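GH127 beta-L-arabinofuranoside (Geobacillus stearothermophilus, PDB 4QK0) is a family 127 glycoside hydrolase that probably releases terminal beta-L-arabinofuranose from arabinose-containing saccharides. Local coordinates at residues A[170-175]-A[208-213]; A[178-183]-A[214-219]; A[534-539]-A[577-582]; A[595-600]-A[624-629]. All blocks are in the same frame, centred on the assembly; numbering follows the deposited sequence.

The four contacts form two pairs whose centres lie about 53 to 55 Å apart, and the pairs join distant segments in quite different ways. Interactions 1 and 2 are mostly buried, lie in the helical catalytic domain and share helix 208-220; they touch where Ile174 meets Phe217. Apolar side chains do most of the work there, helped in interaction 1 by one tyrosine-carboxylate bond. Interactions 3 and 4 reach the same mixed sheet of the C-terminal domain and meet through Glu582 and Thr597. Interaction 4 is regular backbone pairing, partly buried, whereas interaction 3 lies at the surface and relies on one arginine gripping backbone carbonyls.

Interaction 1 of 4, residues A[170-175]-A[208-213]; sequences YADYIG and ENYLKL
Tyr210 reaches across from helix 208-220 to Asp172 and Ala171 of helix 162-177, a helix-helix contact in the alpha-helical barrel typical of the GH127 catalytic domain. The two short axes come within 10.5 Å of each other. The plane of the tyrosine ring lies only 15° from that of the Asp172 carboxylate, and its hydroxyl gives a short hydrogen bond, Tyr210 OH to Asp172 OD1, 2.5 Å. The donor arrives on the syn side of OD1, though 34° out of the carboxylate plane. Beside the hydroxyl, the CE1 corner of the ring packs obliquely on a methyl group, Ala171 CB lying 3.6 Å from Tyr210 CE1, and Leu201 of helix 194-205 touches both residues.

Leu213, one turn further on, adds a purely apolar contact. With CG anti to the backbone N (chi1 -177°), its CD2 is sent toward the facing helix, where it lies 3.8 Å from Gly175 CA. Ile174 meets Leu213 at about a right angle, CG2 to CD2, 3.9 Å. At the more polar margin, a water donates to Asp172 OD1 at 2.8 Å and accepts from Asn209 ND2, giving that carboxylate oxygen a second donor beside the tyrosine hydroxyl.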
loop_
_atom_site.group_PDB
_atom_site.type_symbol
_atom_site.label_atom_id
_atom_site.label_comp_id
_atom_site.label_asym_id
_atom_site.label_seq_id
_atom_site.Cartn_x
_atom_site.Cartn_y
_atom_site.Cartn_z
ATOM N N TYR A 170 -35.043 -27.659 1.213
ATOM C CA TYR A 170 -34.603 -26.291 1.524
ATOM C C TYR A 170 -34.715 -25.437 0.247
ATOM O O TYR A 170 -35.299 -24.354 0.272
ATOM C CB TYR A 170 -33.176 -26.324 2.092
ATOM C CG TYR A 170 -32.668 -25.060 2.737
ATOM C CD1 TYR A 170 -33.445 -23.944 2.872
ATOM C CD2 TYR A 170 -31.386 -25.019 3.264
ATOM C CE1 TYR A 170 -32.971 -22.798 3.472
ATOM C CE2 TYR A 170 -30.881 -23.882 3.905
ATOM C CZ TYR A 170 -31.668 -22.774 3.999
ATOM O OH TYR A 170 -31.207 -21.643 4.617
ATOM N N ALA A 171 -34.219 -25.941 -0.879
ATOM C CA ALA A 171 -34.304 -25.169 -2.155
ATOM C C ALA A 171 -35.768 -24.790 -2.502
ATOM O O ALA A 171 -36.079 -23.656 -2.891
ATOM C CB ALA A 171 -33.685 -25.971 -3.281
ATOM N N ASP A 172 -36.682 -25.732 -2.292
ATOM C CA ASP A 172 -38.119 -25.440 -2.507
ATOM C C ASP A 172 -38.593 -24.373 -1.558
ATOM O O ASP A 172 -39.312 -23.447 -1.978
ATOM C CB ASP A 172 -39.007 -26.704 -2.320
ATOM C CG ASP A 172 -38.676 -27.818 -3.315
ATOM O OD1 ASP A 172 -38.107 -27.549 -4.397
ATOM O OD2 ASP A 172 -38.947 -28.988 -2.962
ATOM N N TYR A 173 -38.226 -24.489 -0.277
ATOM C CA TYR A 173 -38.632 -23.462 0.694
ATOM C C TYR A 173 -38.092 -22.105 0.257
ATOM O O TYR A 173 -38.835 -21.087 0.216
ATOM C CB TYR A 173 -38.164 -23.824 2.109
ATOM C CG TYR A 173 -38.406 -22.722 3.101
ATOM C CD1 TYR A 173 -39.659 -22.179 3.280
ATOM C CD2 TYR A 173 -37.327 -22.159 3.826
ATOM C CE1 TYR A 173 -39.852 -21.114 4.149
ATOM C CE2 TYR A 173 -37.505 -21.089 4.695
ATOM C CZ TYR A 173 -38.730 -20.559 4.848
ATOM O OH TYR A 173 -38.891 -19.506 5.727
ATOM N N ILE A 174 -36.816 -22.070 -0.135
ATOM C CA ILE A 174 -36.213 -20.799 -0.573
ATOM C C ILE A 174 -37.020 -20.171 -1.744
ATOM O O ILE A 174 -37.227 -18.979 -1.818
ATOM C CB ILE A 174 -34.749 -21.030 -0.978
ATOM C CG1 ILE A 174 -33.899 -21.276 0.284
ATOM C CG2 ILE A 174 -34.201 -19.852 -1.812
ATOM C CD1 ILE A 174 -32.546 -21.822 -0.044
ATOM N N GLY A 175 -37.464 -21.035 -2.639
ATOM C CA GLY A 175 -38.318 -20.657 -3.779
ATOM C C GLY A 175 -39.639 -20.050 -3.381
ATOM O O GLY A 175 -40.135 -19.192 -4.063
ATOM N N GLU A 208 -37.153 -27.624 -13.155
ATOM C CA GLU A 208 -37.063 -26.270 -13.714
ATOM C C GLU A 208 -37.270 -25.143 -12.723
ATOM O O GLU A 208 -36.868 -24.006 -12.994
ATOM C CB GLU A 208 -38.113 -26.068 -14.824
ATOM C CG GLU A 208 -38.033 -27.066 -15.975
ATOM C CD GLU A 208 -37.223 -26.571 -17.157
ATOM O OE1 GLU A 208 -37.099 -25.337 -17.314
ATOM O OE2 GLU A 208 -36.719 -27.416 -17.934
ATOM N N ASN A 209 -37.938 -25.398 -11.603
ATOM C CA ASN A 209 -38.060 -24.326 -10.602
ATOM C C ASN A 209 -36.690 -23.786 -10.162
ATOM O O ASN A 209 -36.557 -22.611 -9.879
ATOM C CB ASN A 209 -38.773 -24.822 -9.365
ATOM C CG ASN A 209 -40.210 -25.265 -9.635
ATOM O OD1 ASN A 209 -40.812 -24.896 -10.644
ATOM N ND2 ASN A 209 -40.788 -25.975 -8.671
ATOM N N TYR A 210 -35.692 -24.672 -10.116
ATOM C CA TYR A 210 -34.376 -24.350 -9.588
ATOM C C TYR A 210 -33.649 -23.450 -10.585
ATOM O O TYR A 210 -33.012 -22.432 -10.213
ATOM C CB TYR A 210 -33.579 -25.635 -9.265
ATOM C CG TYR A 210 -34.251 -26.510 -8.206
ATOM C CD1 TYR A 210 -35.041 -25.961 -7.217
ATOM C CD2 TYR A 210 -34.094 -27.882 -8.200
ATOM C CE1 TYR A 210 -35.647 -26.752 -6.244
ATOM C CE2 TYR A 210 -34.719 -28.679 -7.244
ATOM C CZ TYR A 210 -35.507 -28.110 -6.278
ATOM O OH TYR A 210 -36.137 -28.887 -5.302
ATOM N N LEU A 211 -33.805 -23.791 -11.848
ATOM C CA LEU A 211 -33.260 -22.985 -12.946
ATOM C C LEU A 211 -33.871 -21.608 -12.981
ATOM O O LEU A 211 -33.160 -20.598 -13.020
ATOM C CB LEU A 211 -33.472 -23.694 -14.257
ATOM C CG LEU A 211 -33.069 -22.904 -15.480
ATOM C CD1 LEU A 211 -31.568 -22.772 -15.519
ATOM C CD2 LEU A 211 -33.557 -23.635 -16.719
ATOM N N LYS A 212 -35.178 -21.541 -12.804
ATOM C CA LYS A 212 -35.843 -20.242 -12.748
ATOM C C LYS A 212 -35.530 -19.394 -11.495
ATOM O O LYS A 212 -35.524 -18.177 -11.527
ATOM C CB LYS A 212 -37.331 -20.460 -12.852
ATOM C CG LYS A 212 -37.740 -20.902 -14.250
ATOM C CD LYS A 212 -39.121 -20.354 -14.588
ATOM C CE LYS A 212 -40.237 -21.317 -14.238
ATOM N NZ LYS A 212 -40.626 -22.083 -15.462
ATOM N N LEU A 213 -35.344 -20.065 -10.373
ATOM C CA LEU A 213 -35.006 -19.384 -9.154
ATOM C C LEU A 213 -33.569 -18.762 -9.290
ATOM O O LEU A 213 -33.372 -17.608 -8.995
ATOM C CB LEU A 213 -35.088 -20.396 -7.990
ATOM C CG LEU A 213 -34.830 -19.807 -6.626
ATOM C CD1 LEU A 213 -35.828 -18.706 -6.368
ATOM C CD2 LEU A 213 -34.919 -20.872 -5.553
HETATM O O HOH W 1 -39.400 -25.533 -5.832
#

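Interaction 2 of 4, residues A[178-183]-A[214-219]; sequences FGRGEG and SQYFID
Tyr216 lays its ring against Gly179 and the residues flanking it, so that a turn of helix 208-220 closes on the loop that follows helix 162-177. Its CB already points at the loop, and CG, anti to the backbone N (chi1 154°), carries the ring outward. Along one side of the ring, CD1 and then CE1 come beside the aliphatic part of Arg180, whose CG is 3.9 Å from Tyr216 CE1. On the other side CD2 lies above one face of the neighbouring Phe217 ring, while CE2 is 4.2 Å from Phe178 CB. Near the tip, Tyr216 CZ is 3.7 Å from Gly179 CA, which sits over the ring face in a CH-pi contact, 3.8 Å from the centroid. Beyond it, the hydroxyl OH hydrogen-bonds to the carbonyl of Gly187 in the same loop. Replacing this tyrosine by an alanine would probably strip Gly179 of its aromatic cover and leave the Gly187 carbonyl without this donor.

Phe178 adds an oblique aromatic pair with Phe217, centroids 5.8 Å apart and planes at 52°, and it also meets Trp132 edge-to-face. Gly179 has backbone angles that call for glycine. The contact between these segments is thus held by dispersion and CH-pi packing, its polar groups finding partners such as Gly187 and, for Arg180, Gln220.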
loop_
_atom_site.group_PDB
_atom_site.type_symbol
_atom_site.label_atom_id
_atom_site.label_comp_id
_atom_site.label_asym_id
_atom_site.label_seq_id
_atom_site.Cartn_x
_atom_site.Cartn_y
_atom_site.Cartn_z
ATOM N N PHE A 178 -38.388 -16.306 -1.693
ATOM C CA PHE A 178 -37.808 -15.254 -2.539
ATOM C C PHE A 178 -38.405 -15.158 -3.938
ATOM O O PHE A 178 -38.513 -16.164 -4.653
ATOM C CB PHE A 178 -36.299 -15.457 -2.659
ATOM C CG PHE A 178 -35.595 -15.246 -1.359
ATOM C CD1 PHE A 178 -35.235 -13.992 -0.964
ATOM C CD2 PHE A 178 -35.392 -16.305 -0.505
ATOM C CE1 PHE A 178 -34.619 -13.785 0.249
ATOM C CE2 PHE A 178 -34.764 -16.120 0.717
ATOM C CZ PHE A 178 -34.386 -14.854 1.099
ATOM N N GLY A 179 -38.726 -13.940 -4.349
ATOM C CA GLY A 179 -39.205 -13.728 -5.704
ATOM C C GLY A 179 -39.929 -12.420 -5.839
ATOM O O GLY A 179 -39.902 -11.603 -4.920
ATOM N N ARG A 180 -40.620 -12.242 -6.970
ATOM C CA ARG A 180 -41.363 -11.010 -7.218
ATOM C C ARG A 180 -42.826 -11.142 -6.843
ATOM O O ARG A 180 -43.573 -10.184 -6.920
ATOM C CB ARG A 180 -41.211 -10.629 -8.677
ATOM C CG ARG A 180 -39.773 -10.539 -9.120
ATOM C CD ARG A 180 -39.613 -10.217 -10.596
ATOM N NE ARG A 180 -40.272 -9.004 -11.046
ATOM C CZ ARG A 180 -39.682 -7.835 -11.320
ATOM N NH1 ARG A 180 -38.371 -7.651 -11.188
ATOM N NH2 ARG A 180 -40.437 -6.816 -11.748
ATOM N N GLY A 181 -43.226 -12.333 -6.402
ATOM C CA GLY A 181 -44.640 -12.650 -6.140
ATOM C C GLY A 181 -45.184 -12.029 -4.868
ATOM O O GLY A 181 -44.435 -11.421 -4.093
ATOM N N GLU A 182 -46.494 -12.193 -4.650
ATOM C CA GLU A 182 -47.160 -11.686 -3.441
ATOM C C GLU A 182 -46.577 -12.340 -2.186
ATOM O O GLU A 182 -46.402 -13.563 -2.150
ATOM C CB GLU A 182 -48.681 -11.949 -3.482
ATOM C CG GLU A 182 -49.513 -11.293 -2.359
ATOM C CD GLU A 182 -49.548 -9.728 -2.380
ATOM O OE1 GLU A 182 -48.795 -9.032 -3.134
ATOM O OE2 GLU A 182 -50.378 -9.161 -1.625
ATOM N N GLY A 183 -46.263 -11.515 -1.185
ATOM C CA GLY A 183 -45.699 -12.008 0.091
ATOM C C GLY A 183 -44.256 -12.535 -0.009
ATOM O O GLY A 183 -43.726 -13.009 0.974
ATOM N N SER A 214 -32.629 -19.533 -9.802
ATOM C CA SER A 214 -31.293 -19.026 -10.149
ATOM C C SER A 214 -31.393 -17.801 -11.020
ATOM O O SER A 214 -30.862 -16.733 -10.688
ATOM C CB SER A 214 -30.473 -20.106 -10.857
ATOM O OG SER A 214 -29.147 -19.664 -11.159
ATOM N N GLN A 215 -32.169 -17.898 -12.101
ATOM C CA GLN A 215 -32.410 -16.733 -12.977
ATOM C C GLN A 215 -33.016 -15.558 -12.252
ATOM O O GLN A 215 -32.633 -14.394 -12.501
ATOM C CB GLN A 215 -33.328 -17.110 -14.165
ATOM C CG GLN A 215 -33.381 -16.035 -15.252
ATOM C CD GLN A 215 -32.082 -15.986 -16.059
ATOM O OE1 GLN A 215 -31.692 -16.993 -16.654
ATOM N NE2 GLN A 215 -31.391 -14.832 -16.070
ATOM N N TYR A 216 -33.978 -15.829 -11.367
ATOM C CA TYR A 216 -34.588 -14.762 -10.615
ATOM C C TYR A 216 -33.512 -14.002 -9.783
ATOM O O TYR A 216 -33.487 -12.783 -9.737
ATOM C CB TYR A 216 -35.731 -15.243 -9.655
ATOM C CG TYR A 216 -35.858 -14.267 -8.526
ATOM C CD1 TYR A 216 -36.468 -13.049 -8.702
ATOM C CD2 TYR A 216 -35.220 -14.507 -7.308
ATOM C CE1 TYR A 216 -36.509 -12.125 -7.661
ATOM C CE2 TYR A 216 -35.269 -13.600 -6.275
ATOM C CZ TYR A 216 -35.868 -12.425 -6.451
ATOM O OH TYR A 216 -35.861 -11.515 -5.401
ATOM N N PHE A 217 -32.672 -14.739 -9.071
ATOM C CA PHE A 217 -31.680 -14.083 -8.169
ATOM C C PHE A 217 -30.697 -13.175 -8.952
ATOM O O PHE A 217 -30.400 -12.076 -8.556
ATOM C CB PHE A 217 -30.899 -15.158 -7.409
ATOM C CG PHE A 217 -31.620 -15.708 -6.182
ATOM C CD1 PHE A 217 -32.085 -14.881 -5.200
ATOM C CD2 PHE A 217 -31.797 -17.049 -6.032
ATOM C CE1 PHE A 217 -32.697 -15.385 -4.061
ATOM C CE2 PHE A 217 -32.384 -17.569 -4.899
ATOM C CZ PHE A 217 -32.852 -16.739 -3.905
ATOM N N ILE A 218 -30.254 -13.673 -10.086
ATOM C CA ILE A 218 -29.406 -12.923 -10.989
ATOM C C ILE A 218 -30.109 -11.706 -11.603
ATOM O O ILE A 218 -29.534 -10.617 -11.617
ATOM C CB ILE A 218 -28.843 -13.861 -12.084
ATOM C CG1 ILE A 218 -27.868 -14.877 -11.478
ATOM C CG2 ILE A 218 -28.184 -13.091 -13.204
ATOM C CD1 ILE A 218 -26.643 -14.280 -10.820
ATOM N N ASP A 219 -31.345 -11.866 -12.075
ATOM C CA ASP A 219 -32.045 -10.727 -12.700
ATOM C C ASP A 219 -32.463 -9.692 -11.710
ATOM O O ASP A 219 -32.582 -8.537 -12.072
ATOM C CB ASP A 219 -33.286 -11.154 -13.539
ATOM C CG ASP A 219 -32.907 -11.990 -14.728
ATOM O OD1 ASP A 219 -31.750 -11.858 -15.246
ATOM O OD2 ASP A 219 -33.775 -12.786 -15.164
#

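Interaction 3 of 4, residues A[534-539]-A[577-582]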
loop_
_atom_site.group_PDB
_atom_site.type_symbol
_atom_site.label_atom_id
_atom_site.label_comp_id
_atom_site.label_asym_id
_atom_site.label_seq_id
_atom_site.Cartn_x
_atom_site.Cartn_y
_atom_site.Cartn_z
ATOM N N VAL A 534 11.902 -21.632 -22.569
ATOM C CA VAL A 534 11.761 -20.652 -21.464
ATOM C C VAL A 534 11.336 -19.348 -22.097
ATOM O O VAL A 534 12.005 -18.885 -22.948
ATOM C CB VAL A 534 13.068 -20.422 -20.688
ATOM C CG1 VAL A 534 12.909 -19.287 -19.651
ATOM C CG2 VAL A 534 13.465 -21.692 -19.961
ATOM N N GLU A 535 10.241 -18.772 -21.660
ATOM C CA GLU A 535 9.807 -17.536 -22.195
ATOM C C GLU A 535 9.965 -16.380 -21.175
ATOM O O GLU A 535 9.741 -16.547 -19.991
ATOM C CB GLU A 535 8.322 -17.609 -22.535
ATOM C CG GLU A 535 7.917 -18.659 -23.553
ATOM C CD GLU A 535 8.135 -18.256 -25.021
ATOM O OE1 GLU A 535 8.909 -17.293 -25.317
ATOM O OE2 GLU A 535 7.560 -18.972 -25.891
ATOM N N ARG A 536 10.295 -15.206 -21.697
ATOM C CA ARG A 536 10.318 -13.956 -20.953
ATOM C C ARG A 536 8.978 -13.275 -21.185
ATOM O O ARG A 536 8.701 -12.839 -22.295
ATOM C CB ARG A 536 11.435 -13.049 -21.489
ATOM C CG ARG A 536 12.851 -13.375 -20.999
ATOM C CD ARG A 536 13.837 -12.356 -21.619
ATOM N NE ARG A 536 15.185 -12.378 -21.081
ATOM C CZ ARG A 536 16.090 -13.329 -21.344
ATOM N NH1 ARG A 536 15.807 -14.362 -22.159
ATOM N NH2 ARG A 536 17.290 -13.265 -20.785
ATOM N N ILE A 537 8.140 -13.190 -20.172
ATOM C CA ILE A 537 6.832 -12.607 -20.355
ATOM C C ILE A 537 6.850 -11.115 -19.983
ATOM O O ILE A 537 7.361 -10.741 -18.911
ATOM C CB ILE A 537 5.813 -13.346 -19.483
ATOM C CG1 ILE A 537 5.835 -14.876 -19.778
ATOM C CG2 ILE A 537 4.424 -12.791 -19.708
ATOM C CD1 ILE A 537 5.553 -15.248 -21.227
ATOM N N LYS A 538 6.257 -10.291 -20.836
ATOM C CA LYS A 538 6.069 -8.887 -20.585
ATOM C C LYS A 538 4.614 -8.524 -20.365
ATOM O O LYS A 538 3.731 -9.081 -21.007
ATOM C CB LYS A 538 6.570 -8.081 -21.771
ATOM C CG LYS A 538 8.054 -8.212 -22.030
ATOM C CD LYS A 538 8.961 -7.595 -20.962
ATOM C CE LYS A 538 8.627 -6.108 -20.711
ATOM N NZ LYS A 538 9.435 -5.436 -19.671
ATOM N N ALA A 539 4.361 -7.606 -19.443
ATOM C CA ALA A 539 3.012 -7.139 -19.215
ATOM C C ALA A 539 2.718 -5.929 -20.061
ATOM O O ALA A 539 3.617 -5.170 -20.434
ATOM C CB ALA A 539 2.771 -6.802 -17.791
ATOM N N ARG A 577 18.447 -8.909 -21.239
ATOM C CA ARG A 577 17.628 -9.474 -22.365
ATOM C C ARG A 577 18.309 -10.658 -23.052
ATOM O O ARG A 577 17.647 -11.583 -23.485
ATOM C CB ARG A 577 17.238 -8.392 -23.446
ATOM C CG ARG A 577 18.387 -7.797 -24.281
ATOM C CD ARG A 577 19.315 -6.952 -23.405
ATOM N NE ARG A 577 20.579 -7.564 -22.944
ATOM C CZ ARG A 577 21.361 -6.990 -22.017
ATOM N NH1 ARG A 577 21.005 -5.832 -21.444
ATOM N NH2 ARG A 577 22.501 -7.555 -21.661
ATOM N N ASP A 578 19.626 -10.608 -23.135
ATOM C CA ASP A 578 20.375 -11.587 -23.891
ATOM C C ASP A 578 20.797 -12.784 -23.104
ATOM O O ASP A 578 21.387 -13.679 -23.682
ATOM C CB ASP A 578 21.672 -10.965 -24.413
ATOM C CG ASP A 578 22.633 -10.535 -23.268
ATOM O OD1 ASP A 578 22.727 -11.228 -22.216
ATOM O OD2 ASP A 578 23.301 -9.490 -23.423
ATOM N N ALA A 579 20.621 -12.744 -21.786
ATOM C CA ALA A 579 21.110 -13.809 -20.936
ATOM C C ALA A 579 20.477 -15.106 -21.370
ATOM O O ALA A 579 19.304 -15.145 -21.734
ATOM C CB ALA A 579 20.785 -13.556 -19.481
ATOM N N LYS A 580 21.289 -16.154 -21.389
ATOM C CA LYS A 580 20.889 -17.420 -21.953
ATOM C C LYS A 580 20.342 -18.293 -20.856
ATOM O O LYS A 580 21.035 -18.656 -19.917
ATOM C CB LYS A 580 22.051 -18.034 -22.734
ATOM C CG LYS A 580 22.562 -17.088 -23.825
ATOM C CD LYS A 580 21.594 -16.848 -24.982
ATOM C CE LYS A 580 22.016 -17.660 -26.188
ATOM N NZ LYS A 580 23.227 -17.124 -26.861
ATOM N N LEU A 581 19.053 -18.581 -20.971
ATOM C CA LEU A 581 18.351 -19.302 -19.940
ATOM C C LEU A 581 18.243 -20.772 -20.324
ATOM O O LEU A 581 18.157 -21.097 -21.497
ATOM C CB LEU A 581 16.964 -18.711 -19.725
ATOM C CG LEU A 581 16.634 -17.380 -19.088
ATOM C CD1 LEU A 581 17.850 -16.509 -18.969
ATOM C CD2 LEU A 581 15.491 -16.655 -19.794
ATOM N N GLU A 582 18.263 -21.646 -19.325
ATOM C CA GLU A 582 18.232 -23.090 -19.518
ATOM C C GLU A 582 17.284 -23.673 -18.485
ATOM O O GLU A 582 17.112 -23.109 -17.429
ATOM C CB GLU A 582 19.611 -23.732 -19.310
ATOM C CG GLU A 582 20.763 -23.183 -20.158
ATOM C CD GLU A 582 20.870 -23.813 -21.546
ATOM O OE1 GLU A 582 21.898 -23.609 -22.238
ATOM O OE2 GLU A 582 19.934 -24.517 -21.961
HETATM O O HOH W 2 17.910 -16.961 -22.953
#
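Arg536 projects from strand 534-539 into the bend of residues 577-582, an irregular part of strand 574-586 in the C-terminal beta-sandwich domain common to this family. The polar contacts come from its guanidinium. The chain is extended from CG to NE (chi3 170°), which delivers the group to a row of backbone carbonyls. Arg536 NH2 donates to Ala579 O at 2.9 Å, a nearly straight bond (167°) that lies in the guanidinium plane; Pro576 O is a further acceptor for the same nitrogen. Arg577 O is placed differently: it stands over the centre of the group, 3.2 Å from Arg536 CZ, and so meets the face of the cation rather than an N-H. Such a carbonyl would favour the positive charge electrostatically.

The apolar contacts centre on Leu581. Its CD2 covers the opposite face of the guanidinium, 3.3 Å from Arg536 NH1, and also packs on Val534 CG1 at 3.7 Å, the two side chains meeting at about a right angle.

Backbone pairing involves Lys538 and Ala539, which run antiparallel to a strand of the second subunit, so the sheet continues across the interface. Charge pairing is local, Arg577 NH2 lying 2.7 Å from Asp578 OD2. A water donates to Ala579 O at 2.6 Å and accepts from Leu581 N at 2.8 Å, and only weakly from Arg536 NH1.

Interaction 4 of 4, residues A[595-600]-A[624-629]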
loop_
_atom_site.group_PDB
_atom_site.type_symbol
_atom_site.label_atom_id
_atom_site.label_comp_id
_atom_site.label_asym_id
_atom_site.label_seq_id
_atom_site.Cartn_x
_atom_site.Cartn_y
_atom_site.Cartn_z
ATOM N N VAL A 595 13.633 -26.601 -13.065
ATOM C CA VAL A 595 14.128 -25.296 -12.601
ATOM C C VAL A 595 14.675 -24.575 -13.789
ATOM O O VAL A 595 15.027 -25.193 -14.786
ATOM C CB VAL A 595 15.220 -25.416 -11.528
ATOM C CG1 VAL A 595 14.724 -26.222 -10.368
ATOM C CG2 VAL A 595 16.468 -26.063 -12.101
ATOM N N ILE A 596 14.758 -23.245 -13.688
ATOM C CA ILE A 596 15.328 -22.420 -14.768
ATOM C C ILE A 596 16.551 -21.692 -14.242
ATOM O O ILE A 596 16.527 -21.170 -13.128
ATOM C CB ILE A 596 14.297 -21.409 -15.269
ATOM C CG1 ILE A 596 13.183 -22.153 -15.990
ATOM C CG2 ILE A 596 14.942 -20.360 -16.165
ATOM C CD1 ILE A 596 12.030 -21.284 -16.337
ATOM N N THR A 597 17.637 -21.692 -15.017
ATOM C CA THR A 597 18.880 -21.104 -14.555
ATOM C C THR A 597 19.422 -20.196 -15.601
ATOM O O THR A 597 19.146 -20.355 -16.775
ATOM C CB THR A 597 19.961 -22.163 -14.135
ATOM O OG1 THR A 597 20.363 -22.919 -15.271
ATOM C CG2 THR A 597 19.446 -23.135 -13.068
ATOM N N GLY A 598 20.252 -19.268 -15.151
ATOM C CA GLY A 598 20.941 -18.332 -16.044
ATOM C C GLY A 598 21.825 -17.398 -15.258
ATOM O O GLY A 598 22.155 -17.649 -14.079
ATOM N N ILE A 599 22.213 -16.319 -15.904
ATOM C CA ILE A 599 23.160 -15.353 -15.324
ATOM C C ILE A 599 22.443 -14.033 -15.256
ATOM O O ILE A 599 22.079 -13.515 -16.267
ATOM C CB ILE A 599 24.457 -15.183 -16.195
ATOM C CG1 ILE A 599 25.218 -16.512 -16.349
ATOM C CG2 ILE A 599 25.442 -14.149 -15.601
ATOM C CD1 ILE A 599 25.626 -17.161 -15.045
ATOM N N ALA A 600 22.306 -13.476 -14.072
ATOM C CA ALA A 600 21.804 -12.127 -13.908
ATOM C C ALA A 600 22.901 -11.173 -13.382
ATOM O O ALA A 600 24.058 -11.560 -13.229
ATOM C CB ALA A 600 20.634 -12.158 -12.941
ATOM N N PRO A 624 25.050 -16.083 -10.980
ATOM C CA PRO A 624 24.110 -17.115 -11.404
ATOM C C PRO A 624 22.761 -16.910 -10.693
ATOM O O PRO A 624 22.757 -16.372 -9.577
ATOM C CB PRO A 624 24.753 -18.409 -10.867
ATOM C CG PRO A 624 25.452 -17.958 -9.601
ATOM C CD PRO A 624 25.935 -16.544 -9.879
ATOM N N PHE A 625 21.632 -17.260 -11.335
ATOM C CA PHE A 625 20.337 -17.344 -10.611
ATOM C C PHE A 625 19.634 -18.624 -10.885
ATOM O O PHE A 625 19.814 -19.226 -11.928
ATOM C CB PHE A 625 19.358 -16.211 -10.943
ATOM C CG PHE A 625 18.697 -16.352 -12.266
ATOM C CD1 PHE A 625 17.463 -17.000 -12.435
ATOM C CD2 PHE A 625 19.303 -15.798 -13.365
ATOM C CE1 PHE A 625 16.869 -17.088 -13.701
ATOM C CE2 PHE A 625 18.719 -15.898 -14.613
ATOM C CZ PHE A 625 17.502 -16.523 -14.774
ATOM N N ARG A 626 18.711 -18.920 -10.006
ATOM C CA ARG A 626 17.841 -20.029 -10.173
ATOM C C ARG A 626 16.408 -19.692 -9.849
ATOM O O ARG A 626 16.091 -19.105 -8.782
ATOM C CB ARG A 626 18.305 -21.186 -9.269
ATOM C CG ARG A 626 17.532 -22.442 -9.599
ATOM C CD ARG A 626 18.272 -23.685 -9.163
ATOM N NE ARG A 626 18.011 -23.891 -7.757
ATOM C CZ ARG A 626 18.164 -25.042 -7.126
ATOM N NH1 ARG A 626 18.551 -26.115 -7.804
ATOM N NH2 ARG A 626 17.925 -25.109 -5.825
ATOM N N ALA A 627 15.511 -20.142 -10.739
ATOM C CA ALA A 627 14.104 -19.876 -10.577
ATOM C C ALA A 627 13.383 -21.208 -10.435
ATOM O O ALA A 627 13.741 -22.176 -11.087
ATOM C CB ALA A 627 13.577 -19.067 -11.754
ATOM N N ILE A 628 12.335 -21.205 -9.622
ATOM C CA ILE A 628 11.486 -22.352 -9.416
ATOM C C ILE A 628 10.002 -21.988 -9.691
ATOM O O ILE A 628 9.672 -20.811 -9.832
ATOM C CB ILE A 628 11.595 -22.869 -7.962
ATOM C CG1 ILE A 628 11.275 -21.754 -6.954
ATOM C CG2 ILE A 628 13.006 -23.403 -7.698
ATOM C CD1 ILE A 628 10.285 -22.141 -5.918
ATOM N N PRO A 629 9.110 -23.006 -9.774
ATOM C CA PRO A 629 7.728 -22.728 -10.046
ATOM C C PRO A 629 7.092 -21.931 -8.948
ATOM O O PRO A 629 7.302 -22.231 -7.764
ATOM C CB PRO A 629 7.095 -24.149 -10.097
ATOM C CG PRO A 629 8.167 -25.006 -10.615
ATOM C CD PRO A 629 9.404 -24.454 -9.942
#
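Phe625 folds its ring over Gly598, its partner in an antiparallel hydrogen-bonded pair between strands 593-603 and 620-629 in the sheet of the C-terminal domain. This is the tight side of the sheet. With CG between the backbone N and the carbonyl carbon (chi1 76°), the ring swings across to the neighbouring strand, one face covering Gly598 N, with Phe625 CE2 3.6 Å from Gly598 CA. This cross-strand cover is the arrangement known as aromatic rescue of glycine; a CB at Gly598 would probably be too close to CE2. Ala600 CB adds a contact to Phe625 CD2 at 3.9 Å, and Ile596 and Ala627 extend the same buried face. In place of this phenylalanine, a serine would probably leave Gly598 uncovered and open a gap beside Ala600.

The other face, bearing Thr597, Ile599, Pro624 and Arg626, is looser and more exposed. Arg626 runs alongside Thr597, CG to CG2 at 4.0 Å, before its NH2 turns to a salt bridge with Asp565. Ile599 CD1 lies 3.9 Å from Pro624 CA.

Within the sheet, four backbone bonds join the strands: Ile596 and Ala627 exchange two, and Gly598 and Phe625 two more, Gly598 N to Phe625 O being longest (3.3 Å). Main-chain pairing therefore fixes the register, while the aromatic ring gives one face its close fit.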